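Local coordinates for protein probable arabinosyltransferase C (PDB 3PTY) that probably polymerises arabinose into cell-wall arabinan, and whose C-terminal extracellular part, described here, is a lectin-like carbohydrate-binding module, at residues 162-167 with 328-333; 191-196 with 224-229; 195-200 with 216-221. All blocks are in the same frame, centred on the assembly; numbering follows the deposited sequence.

Interaction 1. Residues 162-167 with 328-333; sequences APLLVV and ASYLKD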
loop_
_atom_site.group_PDB
_atom_site.type_symbol
_atom_site.label_atom_id
_atom_site.label_comp_id
_atom_site.label_asym_id
_atom_site.label_seq_id
_atom_site.Cartn_x
_atom_site.Cartn_y
_atom_site.Cartn_z
ATOM N N ALA A 162 -16.613 -11.317 19.235
ATOM C CA ALA A 162 -16.804 -11.717 17.846
ATOM C C ALA A 162 -17.275 -13.171 17.856
ATOM O O ALA A 162 -16.920 -13.926 18.760
ATOM C CB ALA A 162 -15.507 -11.583 17.064
ATOM N N PRO A 163 -18.083 -13.568 16.859
ATOM C CA PRO A 163 -18.606 -14.939 16.821
ATOM C C PRO A 163 -17.589 -15.893 16.198
ATOM O O PRO A 163 -17.937 -16.675 15.312
ATOM C CB PRO A 163 -19.823 -14.812 15.908
ATOM C CG PRO A 163 -19.441 -13.718 14.947
ATOM C CD PRO A 163 -18.544 -12.765 15.709
ATOM N N LEU A 164 -16.346 -15.826 16.660
ATOM C CA LEU A 164 -15.269 -16.607 16.064
ATOM C C LEU A 164 -14.404 -17.235 17.135
ATOM O O LEU A 164 -14.203 -16.651 18.199
ATOM C CB LEU A 164 -14.358 -15.697 15.240
ATOM C CG LEU A 164 -14.940 -14.909 14.066
ATOM C CD1 LEU A 164 -13.893 -13.927 13.563
ATOM C CD2 LEU A 164 -15.375 -15.853 12.955
ATOM N N LEU A 165 -13.873 -18.414 16.833
ATOM C CA LEU A 165 -12.806 -18.994 17.629
ATOM C C LEU A 165 -11.537 -18.689 16.846
ATOM O O LEU A 165 -11.433 -19.026 15.664
ATOM C CB LEU A 165 -13.014 -20.502 17.765
ATOM C CG LEU A 165 -12.125 -21.347 18.686
ATOM C CD1 LEU A 165 -10.671 -21.364 18.223
ATOM C CD2 LEU A 165 -12.230 -20.884 20.121
ATOM N N VAL A 166 -10.583 -18.028 17.489
ATOM C CA VAL A 166 -9.411 -17.538 16.776
ATOM C C VAL A 166 -8.133 -18.116 17.355
ATOM O O VAL A 166 -8.004 -18.271 18.568
ATOM C CB VAL A 166 -9.352 -15.995 16.812
ATOM C CG1 VAL A 166 -7.975 -15.484 16.371
ATOM C CG2 VAL A 166 -10.460 -15.415 15.941
ATOM N N VAL A 167 -7.192 -18.437 16.474
ATOM C CA VAL A 167 -5.866 -18.860 16.896
ATOM C C VAL A 167 -4.828 -18.062 16.117
ATOM O O VAL A 167 -4.827 -18.073 14.891
ATOM C CB VAL A 167 -5.649 -20.361 16.620
ATOM C CG1 VAL A 167 -4.179 -20.731 16.798
ATOM C CG2 VAL A 167 -6.544 -21.198 17.529
ATOM N N ALA A 328 -5.034 -6.831 16.193
ATOM C CA ALA A 328 -5.917 -7.820 15.590
ATOM C C ALA A 328 -7.229 -7.149 15.195
ATOM O O ALA A 328 -7.784 -6.370 15.962
ATOM C CB ALA A 328 -6.172 -8.964 16.566
ATOM N N SER A 329 -7.728 -7.437 14.000
ATOM C CA SER A 329 -9.014 -6.885 13.595
ATOM C C SER A 329 -9.731 -7.813 12.616
ATOM O O SER A 329 -9.100 -8.660 11.983
ATOM C CB SER A 329 -8.830 -5.501 12.963
ATOM O OG SER A 329 -8.211 -5.620 11.693
ATOM N N TYR A 330 -11.044 -7.622 12.482
ATOM C CA TYR A 330 -11.893 -8.497 11.677
ATOM C C TYR A 330 -12.966 -7.664 10.998
ATOM O O TYR A 330 -13.490 -6.730 11.592
ATOM C CB TYR A 330 -12.563 -9.551 12.575
ATOM C CG TYR A 330 -11.579 -10.194 13.525
ATOM C CD1 TYR A 330 -11.302 -9.618 14.752
ATOM C CD2 TYR A 330 -10.904 -11.360 13.180
ATOM C CE1 TYR A 330 -10.389 -10.184 15.621
ATOM C CE2 TYR A 330 -9.977 -11.939 14.053
ATOM C CZ TYR A 330 -9.731 -11.342 15.268
ATOM O OH TYR A 330 -8.819 -11.889 16.146
ATOM N N LEU A 331 -13.303 -8.002 9.758
ATOM C CA LEU A 331 -14.374 -7.296 9.052
ATOM C C LEU A 331 -15.720 -7.963 9.339
ATOM O O LEU A 331 -15.938 -9.113 8.967
ATOM C CB LEU A 331 -14.109 -7.301 7.545
ATOM C CG LEU A 331 -15.121 -6.546 6.684
ATOM C CD1 LEU A 331 -15.138 -5.062 7.058
ATOM C CD2 LEU A 331 -14.808 -6.732 5.199
ATOM N N LYS A 332 -16.622 -7.236 9.994
ATOM C CA LYS A 332 -17.949 -7.760 10.347
ATOM C C LYS A 332 -18.728 -8.377 9.167
ATOM O O LYS A 332 -19.432 -9.387 9.325
ATOM C CB LYS A 332 -18.778 -6.644 10.986
ATOM C CG LYS A 332 -20.189 -7.038 11.357
ATOM C CD LYS A 332 -20.896 -5.913 12.103
ATOM C CE LYS A 332 -21.023 -4.672 11.236
ATOM N NZ LYS A 332 -22.055 -3.734 11.765
ATOM N N ASP A 333 -18.594 -7.772 7.990
ATOM C CA ASP A 333 -19.295 -8.217 6.777
ATOM C C ASP A 333 -18.763 -9.513 6.160
ATOM O O ASP A 333 -19.464 -10.167 5.386
ATOM C CB ASP A 333 -19.257 -7.120 5.717
ATOM C CG ASP A 333 -19.754 -5.793 6.244
ATOM O OD1 ASP A 333 -18.914 -4.988 6.703
ATOM O OD2 ASP A 333 -20.983 -5.569 6.217
#

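Interaction 2. Residues 191-196 with 224-229; sequences GHHGGS and QVRLVA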
loop_
_atom_site.group_PDB
_atom_site.type_symbol
_atom_site.label_atom_id
_atom_site.label_comp_id
_atom_site.label_asym_id
_atom_site.label_seq_id
_atom_site.Cartn_x
_atom_site.Cartn_y
_atom_site.Cartn_z
ATOM N N GLY A 191 -11.212 -39.209 26.701
ATOM C CA GLY A 191 -10.181 -39.031 25.694
ATOM C C GLY A 191 -10.699 -38.951 24.266
ATOM O O GLY A 191 -9.918 -38.996 23.313
ATOM N N HIS A 192 -12.015 -38.823 24.111
ATOM C CA HIS A 192 -12.612 -38.732 22.782
ATOM C C HIS A 192 -12.989 -37.296 22.426
ATOM O O HIS A 192 -12.978 -36.409 23.280
ATOM C CB HIS A 192 -13.864 -39.608 22.693
ATOM C CG HIS A 192 -13.634 -41.036 23.082
ATOM N ND1 HIS A 192 -14.558 -41.770 23.797
ATOM C CD2 HIS A 192 -12.583 -41.860 22.866
ATOM C CE1 HIS A 192 -14.087 -42.987 23.996
ATOM N NE2 HIS A 192 -12.889 -43.068 23.445
ATOM N N HIS A 193 -13.338 -37.082 21.160
ATOM C CA HIS A 193 -13.888 -35.801 20.720
ATOM C C HIS A 193 -15.136 -36.054 19.880
ATOM O O HIS A 193 -15.273 -37.117 19.275
ATOM C CB HIS A 193 -12.848 -34.995 19.931
ATOM C CG HIS A 193 -12.442 -35.622 18.634
ATOM N ND1 HIS A 193 -11.602 -36.714 18.564
ATOM C CD2 HIS A 193 -12.746 -35.300 17.354
ATOM C CE1 HIS A 193 -11.415 -37.042 17.297
ATOM N NE2 HIS A 193 -12.097 -36.200 16.542
ATOM N N GLY A 194 -16.049 -35.088 19.857
ATOM C CA GLY A 194 -17.308 -35.252 19.153
ATOM C C GLY A 194 -17.246 -34.843 17.695
ATOM O O GLY A 194 -18.118 -35.198 16.906
ATOM N N GLY A 195 -16.218 -34.084 17.328
ATOM C CA GLY A 195 -16.087 -33.620 15.960
ATOM C C GLY A 195 -14.968 -32.605 15.854
ATOM O O GLY A 195 -14.298 -32.304 16.847
ATOM N N SER A 196 -14.763 -32.074 14.655
ATOM C CA SER A 196 -13.693 -31.104 14.448
ATOM C C SER A 196 -13.959 -30.254 13.220
ATOM O O SER A 196 -14.805 -30.591 12.372
ATOM C CB SER A 196 -12.352 -31.817 14.308
ATOM O OG SER A 196 -12.291 -32.545 13.100
ATOM N N GLN A 224 -15.908 -28.201 25.530
ATOM C CA GLN A 224 -14.450 -28.104 25.527
ATOM C C GLN A 224 -13.910 -28.174 24.104
ATOM O O GLN A 224 -14.514 -28.808 23.238
ATOM C CB GLN A 224 -13.841 -29.240 26.364
ATOM C CG GLN A 224 -14.419 -29.359 27.763
ATOM C CD GLN A 224 -13.759 -30.448 28.593
ATOM O OE1 GLN A 224 -12.603 -30.820 28.360
ATOM N NE2 GLN A 224 -14.490 -30.955 29.582
ATOM N N VAL A 225 -12.772 -27.525 23.859
ATOM C CA VAL A 225 -12.125 -27.626 22.554
ATOM C C VAL A 225 -10.630 -27.810 22.727
ATOM O O VAL A 225 -10.070 -27.458 23.766
ATOM C CB VAL A 225 -12.364 -26.379 21.679
ATOM C CG1 VAL A 225 -13.847 -26.222 21.352
ATOM C CG2 VAL A 225 -11.805 -25.122 22.367
ATOM N N ARG A 226 -9.982 -28.360 21.710
ATOM C CA ARG A 226 -8.525 -28.435 21.713
ATOM C C ARG A 226 -8.009 -28.277 20.296
ATOM O O ARG A 226 -8.760 -28.452 19.335
ATOM C CB ARG A 226 -8.042 -29.755 22.321
ATOM C CG ARG A 226 -8.335 -30.984 21.465
ATOM C CD ARG A 226 -7.826 -32.274 22.133
ATOM N NE ARG A 226 -8.283 -33.461 21.413
ATOM C CZ ARG A 226 -8.187 -34.708 21.869
ATOM N NH1 ARG A 226 -7.632 -34.956 23.058
ATOM N NH2 ARG A 226 -8.644 -35.712 21.130
ATOM N N LEU A 227 -6.726 -27.955 20.175
ATOM C CA LEU A 227 -6.076 -27.798 18.883
ATOM C C LEU A 227 -5.285 -29.043 18.533
ATOM O O LEU A 227 -4.644 -29.646 19.397
ATOM C CB LEU A 227 -5.104 -26.608 18.917
ATOM C CG LEU A 227 -5.687 -25.252 19.299
ATOM C CD1 LEU A 227 -4.587 -24.183 19.283
ATOM C CD2 LEU A 227 -6.830 -24.889 18.351
ATOM N N VAL A 228 -5.315 -29.421 17.262
ATOM C CA VAL A 228 -4.465 -30.502 16.788
ATOM C C VAL A 228 -3.794 -30.046 15.507
ATOM O O VAL A 228 -4.414 -29.395 14.665
ATOM C CB VAL A 228 -5.250 -31.807 16.557
ATOM C CG1 VAL A 228 -5.898 -32.278 17.866
ATOM C CG2 VAL A 228 -6.298 -31.618 15.474
ATOM N N ALA A 229 -2.514 -30.363 15.376
ATOM C CA ALA A 229 -1.760 -29.948 14.212
ATOM C C ALA A 229 -0.866 -31.089 13.769
ATOM O O ALA A 229 -0.341 -31.838 14.593
ATOM C CB ALA A 229 -0.925 -28.694 14.522
HETATM O O HOH W 1 -7.250 -37.797 23.645
#

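Interaction 3. Residues 195-200 with 216-221; sequences GSMEFA and SAIPST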
loop_
_atom_site.group_PDB
_atom_site.type_symbol
_atom_site.label_atom_id
_atom_site.label_comp_id
_atom_site.label_asym_id
_atom_site.label_seq_id
_atom_site.Cartn_x
_atom_site.Cartn_y
_atom_site.Cartn_z
ATOM N N GLY A 195 -16.218 -34.084 17.328
ATOM C CA GLY A 195 -16.087 -33.620 15.960
ATOM C C GLY A 195 -14.968 -32.605 15.854
ATOM O O GLY A 195 -14.298 -32.304 16.847
ATOM N N SER A 196 -14.763 -32.074 14.655
ATOM C CA SER A 196 -13.693 -31.104 14.448
ATOM C C SER A 196 -13.959 -30.254 13.220
ATOM O O SER A 196 -14.805 -30.591 12.372
ATOM C CB SER A 196 -12.352 -31.817 14.308
ATOM O OG SER A 196 -12.291 -32.545 13.100
ATOM N N MET A 197 -13.237 -29.141 13.124
ATOM C CA MET A 197 -13.351 -28.270 11.963
ATOM C C MET A 197 -11.991 -27.693 11.608
ATOM O O MET A 197 -11.036 -27.782 12.387
ATOM C CB MET A 197 -14.339 -27.134 12.239
ATOM C CG MET A 197 -13.909 -26.186 13.365
ATOM S SD MET A 197 -15.196 -24.989 13.749
ATOM C CE MET A 197 -15.428 -24.249 12.136
ATOM N N GLU A 198 -11.908 -27.119 10.417
ATOM C CA GLU A 198 -10.711 -26.420 9.978
ATOM C C GLU A 198 -10.872 -24.933 10.236
ATOM O O GLU A 198 -11.970 -24.472 10.558
ATOM C CB GLU A 198 -10.493 -26.673 8.488
ATOM C CG GLU A 198 -10.027 -28.083 8.209
ATOM C CD GLU A 198 -9.943 -28.381 6.730
ATOM O OE1 GLU A 198 -10.179 -27.460 5.921
ATOM O OE2 GLU A 198 -9.639 -29.539 6.383
ATOM N N PHE A 199 -9.776 -24.190 10.102
ATOM C CA PHE A 199 -9.789 -22.743 10.258
ATOM C C PHE A 199 -9.703 -22.098 8.887
ATOM O O PHE A 199 -9.132 -22.677 7.962
ATOM C CB PHE A 199 -8.559 -22.270 11.048
ATOM C CG PHE A 199 -8.598 -22.590 12.517
ATOM C CD1 PHE A 199 -8.101 -23.796 12.988
ATOM C CD2 PHE A 199 -9.100 -21.674 13.425
ATOM C CE1 PHE A 199 -8.121 -24.094 14.338
ATOM C CE2 PHE A 199 -9.120 -21.956 14.778
ATOM C CZ PHE A 199 -8.628 -23.170 15.237
ATOM N N ALA A 200 -10.242 -20.891 8.767
ATOM C CA ALA A 200 -9.946 -20.046 7.616
ATOM C C ALA A 200 -8.617 -19.357 7.883
ATOM O O ALA A 200 -8.449 -18.682 8.897
ATOM C CB ALA A 200 -11.038 -19.016 7.408
ATOM N N SER A 216 -20.440 -20.672 15.079
ATOM C CA SER A 216 -21.694 -21.298 14.658
ATOM C C SER A 216 -21.502 -22.753 14.243
ATOM O O SER A 216 -22.436 -23.537 14.288
ATOM C CB SER A 216 -22.345 -20.509 13.515
ATOM O OG SER A 216 -21.567 -20.591 12.332
ATOM N N ALA A 217 -20.291 -23.117 13.839
ATOM C CA ALA A 217 -20.033 -24.490 13.409
ATOM C C ALA A 217 -19.901 -25.461 14.585
ATOM O O ALA A 217 -20.009 -26.674 14.406
ATOM C CB ALA A 217 -18.782 -24.549 12.531
ATOM N N ILE A 218 -19.649 -24.933 15.780
ATOM C CA ILE A 218 -19.467 -25.782 16.958
ATOM C C ILE A 218 -20.810 -26.145 17.583
ATOM O O ILE A 218 -21.595 -25.263 17.918
ATOM C CB ILE A 218 -18.599 -25.096 18.027
ATOM C CG1 ILE A 218 -17.273 -24.625 17.425
ATOM C CG2 ILE A 218 -18.347 -26.048 19.200
ATOM C CD1 ILE A 218 -16.340 -23.984 18.447
ATOM N N PRO A 219 -21.082 -27.450 17.746
ATOM C CA PRO A 219 -22.382 -27.852 18.297
ATOM C C PRO A 219 -22.624 -27.260 19.686
ATOM O O PRO A 219 -21.691 -27.120 20.475
ATOM C CB PRO A 219 -22.279 -29.384 18.378
ATOM C CG PRO A 219 -21.214 -29.752 17.390
ATOM C CD PRO A 219 -20.230 -28.606 17.422
ATOM N N SER A 220 -23.878 -26.945 19.982
ATOM C CA SER A 220 -24.249 -26.268 21.224
ATOM C C SER A 220 -23.959 -27.080 22.483
ATOM O O SER A 220 -23.849 -26.521 23.572
ATOM C CB SER A 220 -25.734 -25.890 21.190
ATOM O OG SER A 220 -26.543 -27.053 21.133
ATOM N N THR A 221 -23.842 -28.395 22.336
ATOM C CA THR A 221 -23.547 -29.262 23.466
ATOM C C THR A 221 -22.046 -29.400 23.732
ATOM O O THR A 221 -21.645 -29.983 24.732
ATOM C CB THR A 221 -24.078 -30.668 23.224
ATOM O OG1 THR A 221 -23.607 -31.125 21.952
ATOM C CG2 THR A 221 -25.607 -30.678 23.239
#

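Interaction 1. Residues 162-167 with 328-333
The ring of Y330 packs against L164 and V166. The contact joins two sheets of the beta-sandwich-containing C-terminal domain of EmbC. L164 and V166 belong to strand 164-171 of the large antiparallel sheet. Y330 belongs to strand 322-331 of the mixed sheet. All three residues are buried.

Y330 can be followed outward from its backbone. Its CG lies anti to the carbonyl carbon (chi1 -47°), which sends the ring toward the other strand. CB is still 4.7 Å from L164 CD1. The first close atom is CD2, 4.0 Å from L164 CD1. The two side chains slide past each other in opposite directions, and the leucine approaches the ring obliquely with this one methyl. Next along the ring, CE2 lies 4.0 Å from V166 CG2, again obliquely. CZ is a little farther from the same methyl. At the tip, OH lies 3.9 Å from V166 CG2. The valine comes from the opposite direction, so its branched end meets the outer part of the ring. Its chi1 of 166° turns CG1 anti to the backbone N and CG2 anti to the carbonyl carbon, which brings both methyls to the hydroxyl.

The hydroxyl is buried but satisfied. It is hydrogen-bonded to OE1 of E40, on strand 37-40, next to 322-331 in the mixed sheet. N210 and R212 of strand 209-214, with R246 and P248, also pack on the tyrosine.

Just before strand 164-171, P163 centres an inverse gamma turn with a weak bond from L164 N to A162 O. Past the end of strand 322-331 the chain runs on to D333 of the arabinofuranoside pocket, yet the side chain of Y330 is about 12 Å from the bound ligand. The shortest approach across the contact is apolar to polar: V166 CG1 stands 3.7 Å from Y330 OH.

Interaction 2. Residues 191-196 with 224-229
R226 reaches G191 through one water. The water donates to G191 O at 2.9 Å and accepts from R226 NH1 at 2.9 Å. It sits at the edge of the guanidinium, in its plane. The direct distance is too long for a bond: G191 O lies 4.1 Å from R226 NH2.

The second kind of contact is a close approach of polar groups without bonding. H193 ND1 stands 4.0 Å from R226 NH2. The two side chains cross at about a right angle, and their planes are 48° apart.

G191 is the first residue after helix 185-189 to leave helical geometry, in a Schellman motif. Its phi is positive (81°), with two bonds back into the last turn. From there the chain runs through H193 into strand 195-202 of the antiparallel sheet. Strand 178-183 separates that strand from 224-231, which carries R226. The contact therefore spans an intervening strand at the surface.

Bonds to that middle strand steady the arginine. R226 NE is hydrogen-bonded to Q181 OE1, and the backbones of R226 and Q181 also pair. Q181 touches H193 as well. The arginine leaves its backbone with CG between N and the carbonyl carbon (chi1 69°), then runs extended to NE, which carries NH1 and NH2 out to the helix-end loop.

Interaction 3. Residues 195-200 with 216-221
This is a small apolar surface contact, in which M197 meets A217 and I218. It joins an inner strand of the large antiparallel sheet to the loop that leads into strand 224-231. M197 lies on strand 195-202. A217 closes a short 3-10 segment after strand 209-214, the strand that pairs with 195-202. The loop thus folds back beside the sheet it has just left.

M197 does most of the work. Its CG sits between the backbone N and the carbonyl carbon (chi1 63°). The next torsion is extended, and the chain then bends at chi3 (-56°). The bend swings the terminal methyl to the alanine. CE lies 3.4 Å from A217 CB, tighter than usual for two carbons. The sulfur is 3.8 Å from the same A217 CB. A217 points its methyl toward the strand, so both end atoms of the methionine rest on it.

The second partner is farther away. M197 SD lies 4.2 Å from I218 CG1. Here the sulfur meets the methylene of the longer isoleucine branch.

Other residues complete the surroundings. W182 of strand 178-183 packs on M197 from one neighbouring strand, and A213 and P214 of strand 209-214 from the other. W182 also touches P219, so the tryptophan meets both the strand and the loop.

Only sulfur and aliphatic carbon meet across the contact. The hold therefore rests on van der Waals packing and on the burial of apolar surface, with no directional bond between these two segments.

Overall arrangement
Interaction 1 is core; interactions 2 and 3 lie at the surface. All three reach the large antiparallel sheet, but only interaction 1 ties it to the mixed sheet. Interactions 2 and 3 share G195 and S196 of strand 195-202, and their centres are about 10 Å apart. Their chemistry only partly follows their place. Interaction 1 is mainly apolar packing round one buried tyrosine. Interaction 2 is polar and water-bridged. Interaction 3 is apolar although it sits outside. F199, in segment 195-200, links them: its ring packs on L165 and V167 of interaction 1 and on L227 of interaction 2.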